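Local coordinates for protein ornithine carbamoyltransferase (Gloeobacter violaceus, PDB 3GD5) that probably catalyses the reversible transfer of the carbamoyl group from carbamoyl phosphate to ornithine, giving citrulline and phosphate in arginine biosynthesis, at residues 97-100 and 101-105; 130-134 and 135-139. All blocks are in the same frame, centred on the assembly; numbering follows the deposited sequence.

Interaction 1 (97-100 and 101-105)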
loop_
_atom_site.group_PDB
_atom_site.type_symbol
_atom_site.label_atom_id
_atom_site.label_comp_id
_atom_site.label_asym_id
_atom_site.label_seq_id
_atom_site.Cartn_x
_atom_site.Cartn_y
_atom_site.Cartn_z
ATOM N N ALA A 97 24.876 12.284 5.689
ATOM C CA ALA A 97 25.905 11.984 6.688
ATOM C C ALA A 97 26.537 13.275 7.210
ATOM O O ALA A 97 26.733 13.450 8.419
ATOM C CB ALA A 97 26.979 11.086 6.092
ATOM N N ARG A 98 26.844 14.182 6.293
ATOM C CA ARG A 98 27.454 15.450 6.662
ATOM C C ARG A 98 26.563 16.295 7.559
ATOM O O ARG A 98 27.051 16.940 8.488
ATOM C CB ARG A 98 27.854 16.224 5.405
ATOM C CG ARG A 98 29.195 15.768 4.846
ATOM C CD ARG A 98 29.596 16.536 3.606
ATOM N NE ARG A 98 28.697 16.261 2.490
ATOM C CZ ARG A 98 28.938 16.609 1.232
ATOM N NH1 ARG A 98 30.059 17.250 0.916
ATOM N NH2 ARG A 98 28.056 16.319 0.285
ATOM N N VAL A 99 25.259 16.289 7.293
ATOM C CA VAL A 99 24.327 17.052 8.115
ATOM C C VAL A 99 24.195 16.402 9.494
ATOM O O VAL A 99 24.216 17.086 10.520
ATOM C CB VAL A 99 22.930 17.147 7.438
ATOM C CG1 VAL A 99 21.905 17.700 8.407
ATOM C CG2 VAL A 99 23.012 18.049 6.212
ATOM N N LEU A 100 24.069 15.080 9.516
ATOM C CA LEU A 100 23.936 14.335 10.764
ATOM C C LEU A 100 25.166 14.554 11.642
ATOM O O LEU A 100 25.070 14.654 12.875
ATOM C CB LEU A 100 23.769 12.847 10.461
ATOM C CG LEU A 100 22.433 12.157 10.754
ATOM C CD1 LEU A 100 21.274 13.025 10.335
ATOM C CD2 LEU A 100 22.395 10.821 10.034
ATOM N N GLY A 101 26.323 14.638 10.997
ATOM C CA GLY A 101 27.557 14.854 11.727
ATOM C C GLY A 101 27.565 16.196 12.435
ATOM O O GLY A 101 28.354 16.403 13.353
ATOM N N ARG A 102 26.690 17.110 12.019
ATOM C CA ARG A 102 26.619 18.431 12.653
ATOM C C ARG A 102 25.630 18.461 13.813
ATOM O O ARG A 102 25.604 19.430 14.574
ATOM C CB ARG A 102 26.188 19.515 11.648
ATOM C CG ARG A 102 27.106 19.725 10.459
ATOM C CD ARG A 102 28.530 20.052 10.882
ATOM N NE ARG A 102 29.349 20.395 9.725
ATOM C CZ ARG A 102 29.616 21.635 9.335
ATOM N NH1 ARG A 102 29.135 22.668 10.015
ATOM N NH2 ARG A 102 30.353 21.845 8.253
ATOM N N TYR A 103 24.813 17.414 13.949
ATOM C CA TYR A 103 23.812 17.383 15.015
ATOM C C TYR A 103 24.068 16.388 16.146
ATOM O O TYR A 103 23.912 16.727 17.319
ATOM C CB TYR A 103 22.412 17.097 14.445
ATOM C CG TYR A 103 21.916 18.041 13.368
ATOM C CD1 TYR A 103 22.142 19.424 13.443
ATOM C CD2 TYR A 103 21.175 17.554 12.290
ATOM C CE1 TYR A 103 21.628 20.299 12.464
ATOM C CE2 TYR A 103 20.663 18.410 11.313
ATOM C CZ TYR A 103 20.887 19.779 11.402
ATOM O OH TYR A 103 20.341 20.610 10.440
ATOM N N VAL A 104 24.430 15.156 15.803
ATOM C CA VAL A 104 24.673 14.138 16.814
ATOM C C VAL A 104 26.162 13.834 17.009
ATOM O O VAL A 104 27.010 14.338 16.278
ATOM C CB VAL A 104 23.908 12.820 16.477
ATOM C CG1 VAL A 104 22.413 13.101 16.371
ATOM C CG2 VAL A 104 24.417 12.227 15.189
ATOM N N ASP A 105 26.468 12.984 17.981
ATOM C CA ASP A 105 27.853 12.640 18.295
ATOM C C ASP A 105 28.260 11.217 17.941
ATOM O O ASP A 105 29.403 10.818 18.158
ATOM C CB ASP A 105 28.074 12.872 19.776
ATOM C CG ASP A 105 27.557 14.215 20.217
ATOM O OD1 ASP A 105 28.245 15.219 19.963
ATOM O OD2 ASP A 105 26.450 14.270 20.790
#

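Interaction 2 (130-134 and 135-139)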
loop_
_atom_site.group_PDB
_atom_site.type_symbol
_atom_site.label_atom_id
_atom_site.label_comp_id
_atom_site.label_asym_id
_atom_site.label_seq_id
_atom_site.Cartn_x
_atom_site.Cartn_y
_atom_site.Cartn_z
ATOM N N ASN A 130 28.603 -0.354 13.380
ATOM C CA ASN A 130 27.824 -1.267 12.560
ATOM C C ASN A 130 26.788 -1.943 13.453
ATOM O O ASN A 130 27.135 -2.785 14.279
ATOM C CB ASN A 130 28.739 -2.325 11.925
ATOM C CG ASN A 130 27.965 -3.393 11.177
ATOM O OD1 ASN A 130 26.740 -3.439 11.238
ATOM N ND2 ASN A 130 28.678 -4.265 10.473
ATOM N N ALA A 131 25.523 -1.560 13.286
ATOM C CA ALA A 131 24.435 -2.128 14.066
ATOM C C ALA A 131 24.074 -3.479 13.467
ATOM O O ALA A 131 23.562 -4.360 14.156
ATOM C CB ALA A 131 23.230 -1.201 14.037
ATOM N N LEU A 132 24.339 -3.620 12.173
ATOM C CA LEU A 132 24.088 -4.855 11.444
ATOM C C LEU A 132 24.115 -4.599 9.937
ATOM O O LEU A 132 23.549 -3.614 9.458
ATOM C CB LEU A 132 22.718 -5.437 11.827
ATOM C CG LEU A 132 22.518 -6.954 11.699
ATOM C CD1 LEU A 132 21.082 -7.318 12.047
ATOM C CD2 LEU A 132 22.844 -7.407 10.293
ATOM N N THR A 133 24.798 -5.470 9.195
ATOM C CA THR A 133 24.833 -5.369 7.738
ATOM C C THR A 133 24.707 -6.785 7.198
ATOM O O THR A 133 24.722 -7.758 7.959
ATOM C CB THR A 133 26.153 -4.741 7.172
ATOM O OG1 THR A 133 27.258 -5.610 7.443
ATOM C CG2 THR A 133 26.414 -3.359 7.780
ATOM N N ASP A 134 24.569 -6.910 5.891
ATOM C CA ASP A 134 24.468 -8.235 5.292
ATOM C C ASP A 134 25.779 -9.001 5.485
ATOM O O ASP A 134 25.788 -10.230 5.488
ATOM C CB ASP A 134 24.155 -8.120 3.798
ATOM C CG ASP A 134 22.702 -7.732 3.525
ATOM O OD1 ASP A 134 22.413 -7.295 2.392
ATOM O OD2 ASP A 134 21.849 -7.873 4.434
ATOM N N HIS A 135 26.874 -8.263 5.673
ATOM C CA HIS A 135 28.195 -8.855 5.831
ATOM C C HIS A 135 28.641 -9.231 7.249
ATOM O O HIS A 135 29.272 -10.272 7.437
ATOM C CB HIS A 135 29.247 -7.921 5.226
ATOM C CG HIS A 135 30.587 -8.563 5.057
ATOM N ND1 HIS A 135 30.804 -9.609 4.184
ATOM C CD2 HIS A 135 31.773 -8.330 5.670
ATOM C CE1 HIS A 135 32.064 -9.994 4.266
ATOM N NE2 HIS A 135 32.674 -9.235 5.160
ATOM N N GLU A 136 28.331 -8.393 8.238
ATOM C CA GLU A 136 28.754 -8.662 9.615
ATOM C C GLU A 136 27.801 -8.157 10.695
ATOM O O GLU A 136 26.852 -7.427 10.421
ATOM C CB GLU A 136 30.136 -8.041 9.871
ATOM C CG GLU A 136 31.282 -9.036 9.918
ATOM C CD GLU A 136 32.582 -8.412 10.396
ATOM O OE1 GLU A 136 33.379 -7.967 9.547
ATOM O OE2 GLU A 136 32.802 -8.357 11.623
ATOM N N HIS A 137 28.081 -8.551 11.933
ATOM C CA HIS A 137 27.285 -8.150 13.087
ATOM C C HIS A 137 28.232 -8.186 14.289
ATOM O O HIS A 137 28.112 -9.032 15.176
ATOM C CB HIS A 137 26.113 -9.124 13.288
ATOM C CG HIS A 137 25.052 -8.609 14.211
ATOM N ND1 HIS A 137 23.868 -9.281 14.435
ATOM C CD2 HIS A 137 24.987 -7.481 14.952
ATOM C CE1 HIS A 137 23.118 -8.586 15.273
ATOM N NE2 HIS A 137 23.774 -7.489 15.602
ATOM N N PRO A 138 29.195 -7.256 14.319
ATOM C CA PRO A 138 30.214 -7.109 15.364
ATOM C C PRO A 138 29.703 -7.059 16.799
ATOM O O PRO A 138 30.183 -7.797 17.667
ATOM C CB PRO A 138 30.913 -5.808 14.981
ATOM C CG PRO A 138 30.780 -5.782 13.500
ATOM C CD PRO A 138 29.355 -6.213 13.291
ATOM N N CYS A 139 28.742 -6.178 17.046
ATOM C CA CYS A 139 28.198 -6.017 18.383
ATOM C C CYS A 139 27.586 -7.280 18.930
ATOM O O CYS A 139 27.715 -7.550 20.117
ATOM C CB CYS A 139 27.186 -4.870 18.415
ATOM S SG CYS A 139 27.965 -3.221 18.176
#

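Interaction 1 (97-100 and 101-105)
The phenol ring of Y103 has the carbonyl oxygen of V99 over one face, 3.5 Å above the plane and displaced toward the rim, while V99 CG1 presses on the CE2 corner at 3.2 Å from Y103 CE2. The two side chains, four residues apart in the chain, run alongside each other and point the same way. V99 directs CG1 anti to its own N (chi1 169°), which brings that methyl against the ring. Beyond the ring, Y103 OH is hydrogen-bonded to A297 O of the second subunit, and V64 of that subunit packs on the same side chain. An alanine in place of Y103 is likely to open a gap beside V99 CG1 and to leave A297 O of the second subunit without its phenol partner.

The backbone bonds change span here. G101 N bonds to A97 O at 2.9 Å, four residues back, whereas R102 N reaches only three, to V99 O at 2.9 Å, from above the carbonyl plane. L100 O takes two donors: Y103 N at 3.0 Å lies well out of its carbonyl plane, and V104 N, also at 3.0 Å from L100 O, comes in nearly straight (N-H...O 169°).

R102 lays its CG 3.4 Å from R98 O before its guanidinium forms salt bridges with E298 and D295 of the second subunit; R98 is paired with D95 and with E287 of that subunit. Buried aromatic contact, doubly gripped carbonyl and outward-reaching charges together imply that this turn serves the subunit interface as well as the passage into strand 106-110.

Interaction 2 (130-134 and 135-139)
L132 sets its CG squarely over one face of the H137 imidazole, 3.8 Å from the ring centroid and only 8° off the normal, a CH-pi contact. H137 carries its ring anti to the backbone N (chi1 -165°), back across the loop to L132. The close packing continues at N130, whose side chain crosses that of P138 at about a right angle, with N130 ND2 3.5 Å from P138 CD; the same ND2 is hydrogen-bonded to L17 O.

Nearer the bend, T133 and E136 tie the loop. T133 N donates to E136 O at 3.1 Å, almost straight, and in return E136 N donates to T133 OG1 at 3.1 Å. With chi1 at 66°, the T133 hydroxyl oxygen sits between its own N and carbonyl carbon, where it meets both this donor and a weaker one, H135 N at 3.2 Å. The weak bond spans an ST turn. T133 OG1 is also hydrogen-bonded to Q114 OE1, so this buried oxygen has several partners.

The chain here passes from strand 128-130 of the parallel sheet into helix 138-152, with H137 at the N-cap position. H137, P138 and C139 open the HPCQ motif of the ornithine carbamoyltransferases, which by similarity to relatives binds carbamoyl phosphate.

At the apex the arrangement slackens. D134 is exposed, its CB 3.3 Å from H135 N but its carboxylate turned from the second half of the loop. H135 turns its imidazole away from 130-134, toward the ring of H171. E136, by contrast, buries its carboxylate among S18, L19 and S172.

Interactions 1 and 2 follow each other along one parallel alpha/beta domain: interaction 1 leads into strand 106-110, and interaction 2 follows on from the adjacent strand 128-130. Their centres are 21 Å apart and their nearest atoms about 12 Å, so they do not touch. Interaction 2 lies at the probable active site: the H137 side chain comes within about 3 Å of that of R300, and the L132 side chain equally near that of N168, residues assigned by similarity to carbamoyl phosphate and ornithine. Interaction 1 sits away from the sites of its own chain but faces the second subunit, where V99 packs on L273, itself a probable carbamoyl phosphate residue. No other subunit touches interaction 2.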